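Local coordinates for aminopeptidase N family protein (Idiomarina loihiensis L2TR, PDB 4FGM) that probably acts as a zinc-dependent aminopeptidase of the M61 family, carrying a zinc ion and a bound maleic acid in its active-site pocket, at residues A[502-505]-A[506-509]; A[549-553]-A[554-558]. All blocks are in the same frame, centred on the assembly; numbering follows the deposited sequence.

Contact 1: residues A[502-505]-A[506-509]; sequences NVYH and DESA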
loop_
_atom_site.group_PDB
_atom_site.type_symbol
_atom_site.label_atom_id
_atom_site.label_comp_id
_atom_site.label_asym_id
_atom_site.label_seq_id
_atom_site.Cartn_x
_atom_site.Cartn_y
_atom_site.Cartn_z
ATOM N N ASN A 502 5.018 13.993 -15.901
ATOM C CA ASN A 502 5.573 14.885 -14.880
ATOM C C ASN A 502 6.690 15.746 -15.458
ATOM O O ASN A 502 7.476 15.278 -16.283
ATOM C CB ASN A 502 6.174 14.089 -13.717
ATOM C CG ASN A 502 5.292 12.953 -13.267
ATOM O OD1 ASN A 502 5.307 11.870 -13.854
ATOM N ND2 ASN A 502 4.504 13.194 -12.226
ATOM N N VAL A 503 6.768 17.000 -15.032
ATOM C CA VAL A 503 7.845 17.856 -15.500
ATOM C C VAL A 503 8.636 18.294 -14.271
ATOM O O VAL A 503 8.088 18.933 -13.368
ATOM C CB VAL A 503 7.313 19.080 -16.261
ATOM C CG1 VAL A 503 8.479 20.011 -16.629
ATOM C CG2 VAL A 503 6.579 18.624 -17.531
ATOM N N TYR A 504 9.916 17.923 -14.231
ATOM C CA TYR A 504 10.782 18.250 -13.103
ATOM C C TYR A 504 11.242 19.689 -13.126
ATOM O O TYR A 504 11.777 20.179 -14.123
ATOM C CB TYR A 504 11.994 17.313 -13.076
ATOM C CG TYR A 504 11.607 15.886 -12.778
ATOM C CD1 TYR A 504 11.319 15.475 -11.477
ATOM C CD2 TYR A 504 11.493 14.952 -13.801
ATOM C CE1 TYR A 504 10.927 14.160 -11.204
ATOM C CE2 TYR A 504 11.103 13.642 -13.544
ATOM C CZ TYR A 504 10.822 13.253 -12.243
ATOM O OH TYR A 504 10.438 11.959 -11.989
ATOM N N HIS A 505 11.034 20.354 -11.998
ATOM C CA HIS A 505 11.396 21.751 -11.838
ATOM C C HIS A 505 12.822 22.094 -12.264
ATOM O O HIS A 505 13.760 21.355 -11.986
ATOM C CB HIS A 505 11.203 22.158 -10.385
ATOM C CG HIS A 505 11.371 23.623 -10.149
ATOM N ND1 HIS A 505 10.480 24.555 -10.630
ATOM C CD2 HIS A 505 12.335 24.316 -9.497
ATOM C CE1 HIS A 505 10.886 25.765 -10.284
ATOM N NE2 HIS A 505 12.009 25.647 -9.598
ATOM N N ASP A 506 12.962 23.228 -12.944
ATOM C CA ASP A 506 14.254 23.740 -13.396
ATOM C C ASP A 506 15.047 22.892 -14.393
ATOM O O ASP A 506 16.223 23.153 -14.620
ATOM C CB ASP A 506 15.133 24.052 -12.178
ATOM C CG ASP A 506 16.203 25.082 -12.482
ATOM O OD1 ASP A 506 15.860 26.128 -13.064
ATOM O OD2 ASP A 506 17.379 24.853 -12.132
ATOM N N GLU A 507 14.422 21.887 -14.993
ATOM C CA GLU A 507 15.138 21.066 -15.966
ATOM C C GLU A 507 14.744 21.390 -17.422
ATOM O O GLU A 507 13.988 22.334 -17.664
ATOM C CB GLU A 507 14.964 19.582 -15.617
ATOM C CG GLU A 507 15.700 19.232 -14.317
ATOM C CD GLU A 507 15.707 17.749 -13.986
ATOM O OE1 GLU A 507 15.609 16.923 -14.914
ATOM O OE2 GLU A 507 15.835 17.410 -12.788
ATOM N N SER A 508 15.258 20.625 -18.383
ATOM C CA SER A 508 15.000 20.891 -19.810
ATOM C C SER A 508 13.558 21.173 -20.250
ATOM O O SER A 508 13.271 22.235 -20.798
ATOM C CB SER A 508 15.585 19.760 -20.657
ATOM O OG SER A 508 16.982 19.658 -20.435
ATOM N N ALA A 509 12.660 20.222 -20.026
ATOM C CA ALA A 509 11.264 20.390 -20.404
ATOM C C ALA A 509 10.695 21.646 -19.756
ATOM O O ALA A 509 9.975 22.434 -20.381
ATOM C CB ALA A 509 10.464 19.177 -19.967
#
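Tyr504 and Glu507 close a type II beta turn that carries the chain out of strand 497-503 and into helix 508-512, a local strand-to-helix connection in the C-terminal region, consistent with a PDZ-like domain. The turn is closed by one backbone hydrogen bond, Glu507 N to Tyr504 O at 3.3 Å, with an N-H...O angle of 150°. The bond is long for a turn closure. The evidence for type II geometry lies in the middle residues: Asp506, at the third position of the turn, adopts the positive phi, 63°, that this type requires.

Of the two end residues, Glu507 folds back along the turn, while the Tyr504 ring leads away and its side chain is met at CB. Glu507, at the N-cap position of the helix, points toward the preceding segment; its CG stands opposite the carbonyl carbon (chi1 -69°) and the chain beyond runs extended, laying the carboxylate carbon CD against Tyr504 CB at 3.8 Å. The contact is thus made by the beta carbon of the tyrosine, while OE2 lies oblique to its ring. The polar end of Glu507 is held by a salt bridge from OE1 to Arg342, and the same arginine makes a cation-pi contact with Tyr504, so one guanidinium ties both ends of the turn.

Further in, Val503 CG1 meets Ala509 CB at 4.0 Å. This branch lies anti to the backbone N, and the methyl pair joins the last strand residue to the first turn of the helix.

Asn371 hydrogen-bonds to Val503 O and His505 N, bringing helix 369-372 against the connection. Backbone bonds join Asn502 to Lys490 of strand 489-494 and Ala509 to Phe487, while Pro370 packs on Tyr504.

Contact 2: residues A[549-553]-A[554-558]; sequences HAFRR and DELMT
Met557, a selenomethionine, lies across Arg552 and Ala550 on one face of a beta hairpin, and His549 pairs with Thr558 on the other. Met557 SE sits 3.6 Å above the centre of the Arg552 guanidinium plane. A bend at chi3 (-64°) turns its terminal CE back over the strand, 4.1 Å from Ala550 CB. Beneath it the backbones are locked: Met557 N donates to Ala550 O at 2.6 Å, nearly straight at 167°, and Ala550 N returns a bond to Met557 O.

On the opposite face Leu556 CD1 stands over the Phe551 ring, 3.8 Å from its centroid and 7° off the normal, a CH-pi contact. Further along, the His549 and Thr558 side chains lie side by side, CD2 of His549 3.6 Å from OG1 of Thr558.

A type II' turn from Arg552 to Glu555 closes the hairpin. There Arg553 NH2 forms a salt bridge with Glu555 OE2 at 2.9 Å, and one water links Arg553 NE, Asp554 OD1 and Glu555 OE2.

Arg552 also reaches away from the hairpin, to a salt bridge with Asp518 and to Gly513 O. Strand 545-552 bonds on its other side to strand 519-523, through His549 and Phe551, while strand 555-562 lies at the edge of the sheet within this chain.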
loop_
_atom_site.group_PDB
_atom_site.type_symbol
_atom_site.label_atom_id
_atom_site.label_comp_id
_atom_site.label_asym_id
_atom_site.label_seq_id
_atom_site.Cartn_x
_atom_site.Cartn_y
_atom_site.Cartn_z
ATOM N N HIS A 549 7.433 20.376 -30.881
ATOM C CA HIS A 549 6.061 20.670 -31.254
ATOM C C HIS A 549 5.212 19.801 -30.344
ATOM O O HIS A 549 5.376 18.576 -30.318
ATOM C CB HIS A 549 5.779 20.322 -32.715
ATOM C CG HIS A 549 6.386 21.276 -33.692
ATOM N ND1 HIS A 549 7.623 21.070 -34.266
ATOM C CD2 HIS A 549 5.929 22.446 -34.201
ATOM C CE1 HIS A 549 7.900 22.069 -35.084
ATOM N NE2 HIS A 549 6.888 22.918 -35.063
ATOM N N ALA A 550 4.316 20.422 -29.592
ATOM C CA ALA A 550 3.498 19.656 -28.681
ATOM C C ALA A 550 2.148 20.287 -28.512
ATOM O O ALA A 550 1.976 21.495 -28.636
ATOM C CB ALA A 550 4.192 19.544 -27.340
ATOM N N PHE A 551 1.181 19.440 -28.230
ATOM C CA PHE A 551 -0.178 19.899 -28.024
ATOM C C PHE A 551 -0.512 20.113 -26.564
ATOM O O PHE A 551 -0.176 19.237 -25.718
ATOM C CB PHE A 551 -1.181 18.876 -28.530
ATOM C CG PHE A 551 -1.425 18.932 -29.988
ATOM C CD1 PHE A 551 -2.099 20.018 -30.535
ATOM C CD2 PHE A 551 -1.003 17.896 -30.820
ATOM C CE1 PHE A 551 -2.352 20.078 -31.896
ATOM C CE2 PHE A 551 -1.246 17.943 -32.182
ATOM C CZ PHE A 551 -1.925 19.032 -32.725
ATOM N N ARG A 552 -1.100 21.269 -26.233
ATOM C CA ARG A 552 -1.542 21.470 -24.850
ATOM C C ARG A 552 -3.051 21.491 -25.193
ATOM O O ARG A 552 -3.545 22.407 -25.902
ATOM C CB ARG A 552 -1.105 22.807 -24.241
ATOM C CG ARG A 552 -1.847 23.024 -22.904
ATOM C CD ARG A 552 -1.054 23.955 -22.003
ATOM N NE ARG A 552 0.313 23.456 -21.843
ATOM C CZ ARG A 552 1.352 24.240 -21.560
ATOM N NH1 ARG A 552 1.177 25.565 -21.399
ATOM N NH2 ARG A 552 2.573 23.721 -21.476
ATOM N N ARG A 553 -3.788 20.498 -24.688
ATOM C CA ARG A 553 -5.217 20.351 -25.014
ATOM C C ARG A 553 -5.199 20.242 -26.548
ATOM O O ARG A 553 -4.489 19.380 -27.092
ATOM C CB ARG A 553 -6.058 21.555 -24.588
ATOM C CG ARG A 553 -6.074 21.671 -23.084
ATOM C CD ARG A 553 -6.970 22.822 -22.684
ATOM N NE ARG A 553 -6.421 24.104 -23.147
ATOM C CZ ARG A 553 -5.546 24.842 -22.457
ATOM N NH1 ARG A 553 -5.100 24.432 -21.250
ATOM N NH2 ARG A 553 -5.135 26.006 -22.956
ATOM N N ASP A 554 -5.957 21.072 -27.263
ATOM C CA ASP A 554 -5.955 20.966 -28.718
ATOM C C ASP A 554 -5.169 22.096 -29.377
ATOM O O ASP A 554 -5.343 22.366 -30.560
ATOM C CB ASP A 554 -7.386 20.946 -29.249
ATOM C CG ASP A 554 -8.039 22.317 -29.249
ATOM O OD1 ASP A 554 -7.918 23.070 -28.264
ATOM O OD2 ASP A 554 -8.699 22.630 -30.250
ATOM N N GLU A 555 -4.305 22.757 -28.612
ATOM C CA GLU A 555 -3.496 23.846 -29.148
ATOM C C GLU A 555 -2.086 23.321 -29.404
ATOM O O GLU A 555 -1.479 22.687 -28.544
ATOM C CB GLU A 555 -3.440 24.994 -28.141
ATOM C CG GLU A 555 -4.813 25.577 -27.814
ATOM C CD GLU A 555 -4.780 26.567 -26.667
ATOM O OE1 GLU A 555 -3.901 27.460 -26.670
ATOM O OE2 GLU A 555 -5.643 26.459 -25.769
ATOM N N LEU A 556 -1.567 23.574 -30.604
ATOM C CA LEU A 556 -0.223 23.139 -30.961
ATOM C C LEU A 556 0.781 24.208 -30.563
ATOM O O LEU A 556 0.673 25.361 -30.970
ATOM C CB LEU A 556 -0.087 22.888 -32.472
ATOM C CG LEU A 556 1.311 22.344 -32.833
ATOM C CD1 LEU A 556 1.462 20.930 -32.286
ATOM C CD2 LEU A 556 1.511 22.341 -34.337
HETATM N N MSE A 557 1.753 23.820 -29.754
HETATM C CA MSE A 557 2.778 24.748 -29.314
HETATM C C MSE A 557 4.067 24.471 -30.073
HETATM O O MSE A 557 4.404 23.318 -30.339
HETATM C CB MSE A 557 3.054 24.586 -27.813
HETATM C CG MSE A 557 1.863 24.822 -26.905
HETATM SE SE MSE A 557 2.345 24.528 -25.035
HETATM C CE MSE A 557 2.747 22.640 -25.129
ATOM N N THR A 558 4.772 25.538 -30.428
ATOM C CA THR A 558 6.053 25.426 -31.111
ATOM C C THR A 558 7.019 25.983 -30.077
ATOM O O THR A 558 7.100 27.194 -29.877
ATOM C CB THR A 558 6.089 26.282 -32.386
ATOM O OG1 THR A 558 5.071 25.828 -33.280
ATOM C CG2 THR A 558 7.435 26.173 -33.076
HETATM O O HOH W 1 -7.537 24.439 -25.930
#

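In the fold
Contact 1 comes first along the chain and is complete before contact 2 begins; their centres lie about 17 Å apart and their nearest atoms about 8 Å apart, so they do not touch. Both belong to the same antiparallel sheet: contact 1 leaves strand 497-503, and contact 2 is the tip of the hairpin 545-552/555-562. Strand 519-523 pairs with both 497-503 and 545-552 and therefore bridges them. Helix 508-512 starts within contact 1, and the loop just after it, at Gly513 and Asp518, meets Arg552 of contact 2. Both lie away from the zinc site, but contact 1 adjoins helices 326-342 and 369-372, whereas contact 2 is at the surface.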